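Hyaluronidase (Thermobaculum terrenum, PDB 5DIY) probably acts as a family GH84 O-GlcNAc hydrolase, a hexosaminidase that removes N-acetylglucosamine from modified proteins, and is represented here by an active-site mutant. Local coordinates at residues E209-K212 against R216-T219; G238-R243 against A273-S278; S287-V292 against D299-M304. All blocks are in the same frame, centred on the assembly; numbering follows the deposited sequence.

Contact 1 of 3, residues E209-K212 against R216-T219; sequences EVQK and RPAT
Gln211 meets Arg216 and Pro217 where the chain turns from helix 204-214 into strand 218-222, and these residues with Ala218 and Val210 account for the 187 Å² buried between the segments. The polar link is a backbone one: Arg216 N donates to Gln211 O at 3.2 Å, with an N-H...O angle of 137°. A second, weaker tie runs the other way, since Gln211 CA carries a CA-H...O contact to Arg216 O at 3.3 Å. This contact supplements the hydrogen bond, and the CA atoms of Gln211 and Pro217 come within 4.9 Å. With chi1 at 166°, CG of Gln211 stands opposite the backbone N, and the extended chain carries its amide across Pro217 at a slant, NE2 lying 4.0 Å from Pro217 CG. Arg216 meets the helix through its backbone; its CB is directed away, and its guanidinium binds backbone carbonyls, through NE to Leu214, NH2 to Leu184 and NH1 to Ile188. On the inner side Val210 CG1 reaches Ala218 CB at 3.8 Å, an apolar touch between helix and strand. The contact closes the beta-alpha-beta unit made by strand 189-192, helix 204-214 and strand 218-222; Val210 also packs on Trp192, while Ala218 and Thr219 bond through their backbones to Val252 and Val190 of the flanking strands.

Contact 2 of 3, residues G238-R243 against A273-S278; sequences GPYDHR and AQYLNS
In the TIM barrel, the loop that follows strand 218-222 packs here on helix 262-277, which comes after the last barrel strand, and the meeting is carried by Tyr240 and Arg243 of the loop against Tyr275 of the helix. The two tyrosine rings lie with centroids 5.3 Å apart and planes at 55°, an oblique pairing. Its closest approach is Tyr240 CE2 to Tyr275 CD2 at 3.4 Å, and Tyr275 CD2 lies at the edge of the Tyr240 ring, near its plane. Each tyrosine leaves its backbone toward the opposing segment; in Tyr275 a chi1 of 164° places the ring opposite the backbone N and extends it from the helix to the loop. Further out along that ring, Arg243 O is 3.5 Å from Tyr275 CE1, and Arg243 CB is 3.7 Å from Tyr275 OH. The phenol oxygen is held elsewhere, by a hydrogen bond with the carbonyl of Asp244. Arg243 bends at chi2 (68°), leading its guanidinium away from the helix to a salt bridge between NH2 and Asp222 OD1, while Tyr240 OH hydrogen-bonds Asp222 OD2. One carboxylate at the end of strand 218-222 thus fixes both loop side chains. Asp222 directly precedes the sugar-binding Asn223, consistent with a second-shell role at the catalytic face, where the loops after the strands of a TIM-barrel glycosidase build the site.

Contact 3 of 3, residues S287-V292 against D299-M304; sequences SWRQAV and DNLSAM
Val292, Leu301 and Met304 form the apolar centre between helix 284-296 and the start of helix 301-308. Val292 points toward the second segment, and its CG1, opposite the backbone N (chi1 168°), touches two side chains at once: Met304 CG at 3.8 Å and Leu301 CD1 at 3.9 Å. The leucine and the methionine each meet the valine at a slant. Met304 also points across, its CB lying 3.9 Å from Trp288 CH2. In all, 306 Å² is buried, with Leu301 contributing more than any other residue.

The two helices are consecutive, joined by a short connection that includes a 3-10 segment at 299-300, after the barrel's last strand; six residues separate the segments, and the CA atoms of Val292 and Leu301 are 6.2 Å apart. Helix 340-362 packs beyond Ala303 and Met304, through Leu361 among others.

Aromatic contacts come from the indole of Trp288. Its CH2 corner is directed at the backbone of Met304, whose carbonyl O lies 3.5 Å away at the ring edge, near the plane. Val292 CG2, from the indole's own helix, rests over one face toward the rim. The ring nitrogen NE1 hydrogen-bonds to the carbonyl of Ile237.

Charged and apolar groups meet at the exposed side. The side chains of Arg289 and Leu301 cross at about a right angle, and Leu301 CD2 sits over one guanidinium face, 3.6 Å from NH2. Arg289 NH1 forms a salt bridge with Glu305 OE2, one helical turn beyond Leu301.

How the contacts relate
Contacts 2 and 3 adjoin, their centres 16 Å apart: Gln274 NE2 probably hydrogen-bonds to Ser287 OG, and Pro239 packs on Trp288. Together they tie loop 238-243, helix 262-277, helix 284-296 and helix 301-308 in sequence. Contact 1 stands apart, its nearest atoms about 10 Å from contact 2 and about 21 Å from contact 3. All three are largely buried, yet contact 1 has exposed Pro217 and contact 3 exposed Arg289 at the margin, whereas every touching residue of contact 2 is buried. Their chemistry differs: a backbone hydrogen bond in contact 1, ring contacts beside a shared carboxylate in contact 2, and mainly apolar helix packing, with an indole and a guanidinium at its sides, in contact 3.

Contact 1 of 3, residues E209-K212 against R216-T219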
loop_
_atom_site.group_PDB
_atom_site.type_symbol
_atom_site.label_atom_id
_atom_site.label_comp_id
_atom_site.label_asym_id
_atom_site.label_seq_id
_atom_site.Cartn_x
_atom_site.Cartn_y
_atom_site.Cartn_z
ATOM N N GLU C 209 20.084 -13.842 3.246
ATOM C CA GLU C 209 20.930 -13.493 2.105
ATOM C C GLU C 209 21.292 -12.019 2.124
ATOM O O GLU C 209 22.459 -11.669 1.974
ATOM C CB GLU C 209 20.248 -13.828 0.782
ATOM C CG GLU C 209 20.096 -15.312 0.518
ATOM C CD GLU C 209 19.329 -15.576 -0.761
ATOM O OE1 GLU C 209 18.081 -15.482 -0.740
ATOM O OE2 GLU C 209 19.974 -15.867 -1.790
ATOM N N VAL C 210 20.291 -11.165 2.339
ATOM C CA VAL C 210 20.511 -9.717 2.429
ATOM C C VAL C 210 21.536 -9.404 3.529
ATOM O O VAL C 210 22.463 -8.618 3.313
ATOM C CB VAL C 210 19.205 -8.925 2.698
ATOM C CG1 VAL C 210 19.501 -7.436 2.907
ATOM C CG2 VAL C 210 18.215 -9.080 1.546
ATOM N N GLN C 211 21.350 -10.025 4.692
ATOM C CA GLN C 211 22.242 -9.850 5.837
ATOM C C GLN C 211 23.702 -10.180 5.502
ATOM O O GLN C 211 24.597 -9.470 5.941
ATOM C CB GLN C 211 21.752 -10.687 7.036
ATOM C CG GLN C 211 22.758 -10.846 8.174
ATOM C CD GLN C 211 22.159 -11.462 9.428
ATOM O OE1 GLN C 211 21.095 -12.081 9.389
ATOM N NE2 GLN C 211 22.850 -11.300 10.549
ATOM N N LYS C 212 23.925 -11.240 4.723
ATOM C CA LYS C 212 25.279 -11.646 4.320
ATOM C C LYS C 212 25.945 -10.594 3.445
ATOM O O LYS C 212 27.073 -10.196 3.717
ATOM C CB LYS C 212 25.268 -12.994 3.587
ATOM C CG LYS C 212 24.892 -14.180 4.462
ATOM N N ARG C 216 25.490 -7.060 7.895
ATOM C CA ARG C 216 24.727 -6.564 9.040
ATOM C C ARG C 216 23.257 -6.959 8.852
ATOM O O ARG C 216 22.826 -7.174 7.713
ATOM C CB ARG C 216 24.836 -5.039 9.158
ATOM C CG ARG C 216 24.026 -4.263 8.117
ATOM C CD ARG C 216 24.629 -2.911 7.811
ATOM N NE ARG C 216 25.913 -3.057 7.135
ATOM C CZ ARG C 216 26.814 -2.089 6.965
ATOM N NH1 ARG C 216 26.596 -0.848 7.417
ATOM N NH2 ARG C 216 27.955 -2.374 6.342
ATOM N N PRO C 217 22.485 -7.049 9.953
ATOM C CA PRO C 217 21.035 -7.188 9.796
ATOM C C PRO C 217 20.440 -5.959 9.108
ATOM O O PRO C 217 20.785 -4.835 9.467
ATOM C CB PRO C 217 20.530 -7.294 11.240
ATOM C CG PRO C 217 21.705 -7.737 12.029
ATOM C CD PRO C 217 22.890 -7.104 11.369
ATOM N N ALA C 218 19.590 -6.174 8.110
ATOM C CA ALA C 218 18.923 -5.074 7.405
ATOM C C ALA C 218 17.765 -4.540 8.237
ATOM O O ALA C 218 17.297 -5.207 9.151
ATOM C CB ALA C 218 18.412 -5.547 6.056
ATOM N N THR C 219 17.340 -3.319 7.926
ATOM C CA THR C 219 16.102 -2.752 8.448
ATOM C C THR C 219 15.105 -2.825 7.303
ATOM O O THR C 219 15.439 -2.483 6.178
ATOM C CB THR C 219 16.289 -1.286 8.886
ATOM O OG1 THR C 219 17.418 -1.190 9.760
ATOM C CG2 THR C 219 15.044 -0.766 9.613
#

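Contact 2 of 3, residues G238-R243 against A273-S278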
loop_
_atom_site.group_PDB
_atom_site.type_symbol
_atom_site.label_atom_id
_atom_site.label_comp_id
_atom_site.label_asym_id
_atom_site.label_seq_id
_atom_site.Cartn_x
_atom_site.Cartn_y
_atom_site.Cartn_z
ATOM N N GLY C 238 -6.375 -4.540 4.304
ATOM C CA GLY C 238 -6.205 -5.915 4.768
ATOM C C GLY C 238 -5.091 -6.061 5.792
ATOM O O GLY C 238 -4.244 -5.173 5.915
ATOM N N PRO C 239 -5.065 -7.192 6.522
ATOM C CA PRO C 239 -4.055 -7.348 7.562
ATOM C C PRO C 239 -2.641 -7.472 7.014
ATOM O O PRO C 239 -2.442 -7.966 5.902
ATOM C CB PRO C 239 -4.472 -8.651 8.255
ATOM C CG PRO C 239 -5.086 -9.448 7.158
ATOM C CD PRO C 239 -5.830 -8.437 6.322
ATOM N N TYR C 240 -1.678 -7.005 7.797
ATOM C CA TYR C 240 -0.266 -7.331 7.602
ATOM C C TYR C 240 -0.135 -8.853 7.494
ATOM O O TYR C 240 -0.757 -9.585 8.271
ATOM C CB TYR C 240 0.549 -6.809 8.786
ATOM C CG TYR C 240 2.037 -6.724 8.558
ATOM C CD1 TYR C 240 2.566 -5.849 7.613
ATOM C CD2 TYR C 240 2.926 -7.492 9.311
ATOM C CE1 TYR C 240 3.939 -5.755 7.411
ATOM C CE2 TYR C 240 4.298 -7.404 9.113
ATOM C CZ TYR C 240 4.794 -6.539 8.166
ATOM O OH TYR C 240 6.146 -6.460 7.999
ATOM N N ASP C 241 0.630 -9.333 6.515
ATOM C CA ASP C 241 0.673 -10.774 6.252
ATOM C C ASP C 241 1.906 -11.215 5.484
ATOM O O ASP C 241 2.572 -10.407 4.834
ATOM C CB ASP C 241 -0.588 -11.198 5.471
ATOM C CG ASP C 241 -1.064 -12.607 5.809
ATOM O OD1 ASP C 241 -0.344 -13.382 6.482
ATOM O OD2 ASP C 241 -2.180 -12.946 5.371
ATOM N N HIS C 242 2.188 -12.516 5.584
ATOM C CA HIS C 242 3.222 -13.206 4.802
ATOM C C HIS C 242 4.638 -12.760 5.152
ATOM O O HIS C 242 5.544 -12.831 4.318
ATOM C CB HIS C 242 2.951 -13.072 3.301
ATOM C CG HIS C 242 1.549 -13.419 2.919
ATOM N ND1 HIS C 242 0.828 -12.708 1.984
ATOM C CD2 HIS C 242 0.721 -14.388 3.374
ATOM C CE1 HIS C 242 -0.376 -13.240 1.868
ATOM N NE2 HIS C 242 -0.465 -14.261 2.699
ATOM N N ARG C 243 4.817 -12.319 6.395
ATOM C CA ARG C 243 6.128 -11.992 6.930
ATOM C C ARG C 243 6.459 -13.111 7.892
ATOM O O ARG C 243 5.681 -13.393 8.802
ATOM C CB ARG C 243 6.124 -10.627 7.635
ATOM C CG ARG C 243 6.431 -9.456 6.712
ATOM C CD ARG C 243 5.326 -9.229 5.696
ATOM N NE ARG C 243 5.643 -8.192 4.706
ATOM C CZ ARG C 243 5.263 -8.205 3.422
ATOM N NH1 ARG C 243 4.558 -9.215 2.907
ATOM N NH2 ARG C 243 5.611 -7.203 2.621
ATOM N N ALA C 273 1.443 -3.810 14.022
ATOM C CA ALA C 273 1.933 -3.653 15.406
ATOM C C ALA C 273 1.781 -4.916 16.260
ATOM O O ALA C 273 2.664 -5.238 17.058
ATOM C CB ALA C 273 1.237 -2.481 16.085
ATOM N N GLN C 274 0.661 -5.621 16.101
ATOM C CA GLN C 274 0.467 -6.898 16.794
ATOM C C GLN C 274 1.456 -7.961 16.321
ATOM O O GLN C 274 1.976 -8.716 17.144
ATOM C CB GLN C 274 -0.974 -7.403 16.658
ATOM C CG GLN C 274 -1.982 -6.570 17.446
ATOM C CD GLN C 274 -3.192 -7.367 17.890
ATOM O OE1 GLN C 274 -3.549 -7.379 19.071
ATOM N NE2 GLN C 274 -3.829 -8.041 16.947
ATOM N N TYR C 275 1.724 -8.015 15.011
ATOM C CA TYR C 275 2.748 -8.922 14.474
ATOM C C TYR C 275 4.105 -8.629 15.103
ATOM O O TYR C 275 4.782 -9.549 15.554
ATOM C CB TYR C 275 2.861 -8.838 12.937
ATOM C CG TYR C 275 4.137 -9.463 12.396
ATOM C CD1 TYR C 275 4.236 -10.843 12.192
ATOM C CD2 TYR C 275 5.268 -8.677 12.136
ATOM C CE1 TYR C 275 5.409 -11.421 11.721
ATOM C CE2 TYR C 275 6.441 -9.242 11.662
ATOM C CZ TYR C 275 6.513 -10.612 11.457
ATOM O OH TYR C 275 7.679 -11.161 10.981
ATOM N N LEU C 276 4.502 -7.358 15.129
ATOM C CA LEU C 276 5.794 -6.975 15.713
ATOM C C LEU C 276 5.878 -7.347 17.197
ATOM O O LEU C 276 6.928 -7.784 17.663
ATOM C CB LEU C 276 6.066 -5.480 15.552
ATOM C CG LEU C 276 6.180 -4.906 14.134
ATOM C CD1 LEU C 276 6.197 -3.388 14.209
ATOM C CD2 LEU C 276 7.394 -5.445 13.383
ATOM N N ASN C 277 4.772 -7.182 17.922
ATOM C CA ASN C 277 4.727 -7.499 19.355
ATOM C C ASN C 277 4.938 -8.979 19.686
ATOM O O ASN C 277 5.606 -9.303 20.669
ATOM C CB ASN C 277 3.405 -7.034 19.962
ATOM C CG ASN C 277 3.361 -7.218 21.466
ATOM O OD1 ASN C 277 4.136 -6.596 22.196
ATOM N ND2 ASN C 277 2.465 -8.082 21.939
ATOM N N SER C 278 4.362 -9.867 18.876
ATOM C CA SER C 278 4.479 -11.309 19.100
ATOM C C SER C 278 4.317 -12.085 17.785
ATOM O O SER C 278 3.261 -12.670 17.526
ATOM C CB SER C 278 3.448 -11.762 20.137
ATOM O OG SER C 278 3.617 -13.135 20.449
#

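Contact 3 of 3, residues S287-V292 against D299-M304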
loop_
_atom_site.group_PDB
_atom_site.type_symbol
_atom_site.label_atom_id
_atom_site.label_comp_id
_atom_site.label_asym_id
_atom_site.label_seq_id
_atom_site.Cartn_x
_atom_site.Cartn_y
_atom_site.Cartn_z
ATOM N N SER C 287 -6.265 -10.684 14.301
ATOM C CA SER C 287 -5.743 -9.338 14.507
ATOM C C SER C 287 -6.606 -8.291 13.816
ATOM O O SER C 287 -6.929 -7.258 14.405
ATOM C CB SER C 287 -4.304 -9.242 14.001
ATOM O OG SER C 287 -3.729 -8.011 14.387
ATOM N N TRP C 288 -6.978 -8.571 12.569
ATOM C CA TRP C 288 -7.820 -7.666 11.789
ATOM C C TRP C 288 -9.185 -7.417 12.448
ATOM O O TRP C 288 -9.672 -6.288 12.436
ATOM C CB TRP C 288 -7.993 -8.193 10.366
ATOM C CG TRP C 288 -8.519 -7.189 9.406
ATOM C CD1 TRP C 288 -7.805 -6.240 8.732
ATOM C CD2 TRP C 288 -9.878 -7.040 8.995
ATOM N NE1 TRP C 288 -8.638 -5.498 7.926
ATOM C CE2 TRP C 288 -9.918 -5.969 8.065
ATOM C CE3 TRP C 288 -11.069 -7.707 9.316
ATOM C CZ2 TRP C 288 -11.100 -5.551 7.456
ATOM C CZ3 TRP C 288 -12.252 -7.287 8.712
ATOM C CH2 TRP C 288 -12.253 -6.217 7.785
ATOM N N ARG C 289 -9.774 -8.456 13.044
ATOM C CA ARG C 289 -11.076 -8.339 13.737
ATOM C C ARG C 289 -10.994 -7.550 15.044
ATOM O O ARG C 289 -11.886 -6.756 15.344
ATOM C CB ARG C 289 -11.683 -9.722 14.006
ATOM C CG ARG C 289 -12.111 -10.441 12.738
ATOM C CD ARG C 289 -12.353 -11.927 12.976
ATOM N NE ARG C 289 -13.408 -12.150 13.964
ATOM C CZ ARG C 289 -14.722 -12.014 13.744
ATOM N NH1 ARG C 289 -15.198 -11.654 12.551
ATOM N NH2 ARG C 289 -15.578 -12.237 14.741
ATOM N N GLN C 290 -9.937 -7.772 15.822
ATOM C CA GLN C 290 -9.687 -6.952 17.010
ATOM C C GLN C 290 -9.424 -5.488 16.622
ATOM O O GLN C 290 -9.898 -4.570 17.301
ATOM C CB GLN C 290 -8.528 -7.504 17.844
ATOM C CG GLN C 290 -8.472 -6.920 19.251
ATOM C CD GLN C 290 -7.472 -7.628 20.144
ATOM O OE1 GLN C 290 -7.849 -8.252 21.139
ATOM N NE2 GLN C 290 -6.188 -7.536 19.795
ATOM N N ALA C 291 -8.678 -5.284 15.534
ATOM C CA ALA C 291 -8.431 -3.945 14.985
ATOM C C ALA C 291 -9.730 -3.219 14.643
ATOM O O ALA C 291 -9.933 -2.083 15.077
ATOM C CB ALA C 291 -7.544 -4.023 13.749
ATOM N N VAL C 292 -10.594 -3.879 13.866
ATOM C CA VAL C 292 -11.904 -3.323 13.477
ATOM C C VAL C 292 -12.761 -2.974 14.708
ATOM O O VAL C 292 -13.335 -1.892 14.762
ATOM C CB VAL C 292 -12.690 -4.275 12.527
ATOM C CG1 VAL C 292 -14.148 -3.840 12.365
ATOM C CG2 VAL C 292 -12.023 -4.347 11.159
ATOM N N ASP C 299 -20.053 -3.433 16.391
ATOM C CA ASP C 299 -21.256 -3.482 15.554
ATOM C C ASP C 299 -20.993 -3.310 14.056
ATOM O O ASP C 299 -21.888 -3.570 13.248
ATOM C CB ASP C 299 -22.278 -2.425 16.010
ATOM C CG ASP C 299 -22.905 -2.744 17.364
ATOM O OD1 ASP C 299 -22.827 -3.903 17.830
ATOM O OD2 ASP C 299 -23.497 -1.818 17.961
ATOM N N ASN C 300 -19.797 -2.854 13.690
ATOM C CA ASN C 300 -19.390 -2.771 12.288
ATOM C C ASN C 300 -18.540 -3.949 11.821
ATOM O O ASN C 300 -18.109 -3.965 10.677
ATOM C CB ASN C 300 -18.628 -1.468 12.049
ATOM C CG ASN C 300 -19.463 -0.249 12.346
ATOM O OD1 ASN C 300 -19.161 0.509 13.261
ATOM N ND2 ASN C 300 -20.527 -0.059 11.583
ATOM N N LEU C 301 -18.329 -4.946 12.679
ATOM C CA LEU C 301 -17.400 -6.034 12.383
ATOM C C LEU C 301 -17.831 -6.893 11.188
ATOM O O LEU C 301 -17.060 -7.047 10.238
ATOM C CB LEU C 301 -17.181 -6.903 13.624
ATOM C CG LEU C 301 -16.187 -8.065 13.529
ATOM C CD1 LEU C 301 -14.854 -7.607 12.953
ATOM C CD2 LEU C 301 -16.002 -8.705 14.898
ATOM N N SER C 302 -19.050 -7.434 11.221
ATOM C CA SER C 302 -19.515 -8.328 10.139
ATOM C C SER C 302 -19.668 -7.573 8.816
ATOM O O SER C 302 -19.378 -8.121 7.753
ATOM C CB SER C 302 -20.810 -9.067 10.518
ATOM O OG SER C 302 -21.895 -8.170 10.686
ATOM N N ALA C 303 -20.095 -6.314 8.885
ATOM C CA ALA C 303 -20.124 -5.445 7.708
ATOM C C ALA C 303 -18.724 -5.152 7.141
ATOM O O ALA C 303 -18.537 -5.100 5.919
ATOM C CB ALA C 303 -20.828 -4.147 8.030
ATOM N N MET C 304 -17.749 -4.953 8.024
ATOM C CA MET C 304 -16.366 -4.743 7.583
ATOM C C MET C 304 -15.796 -6.015 6.963
ATOM O O MET C 304 -15.192 -5.953 5.899
ATOM C CB MET C 304 -15.471 -4.235 8.726
ATOM C CG MET C 304 -15.649 -2.748 9.036
ATOM S SD MET C 304 -15.319 -1.649 7.647
ATOM C CE MET C 304 -13.579 -1.968 7.364
#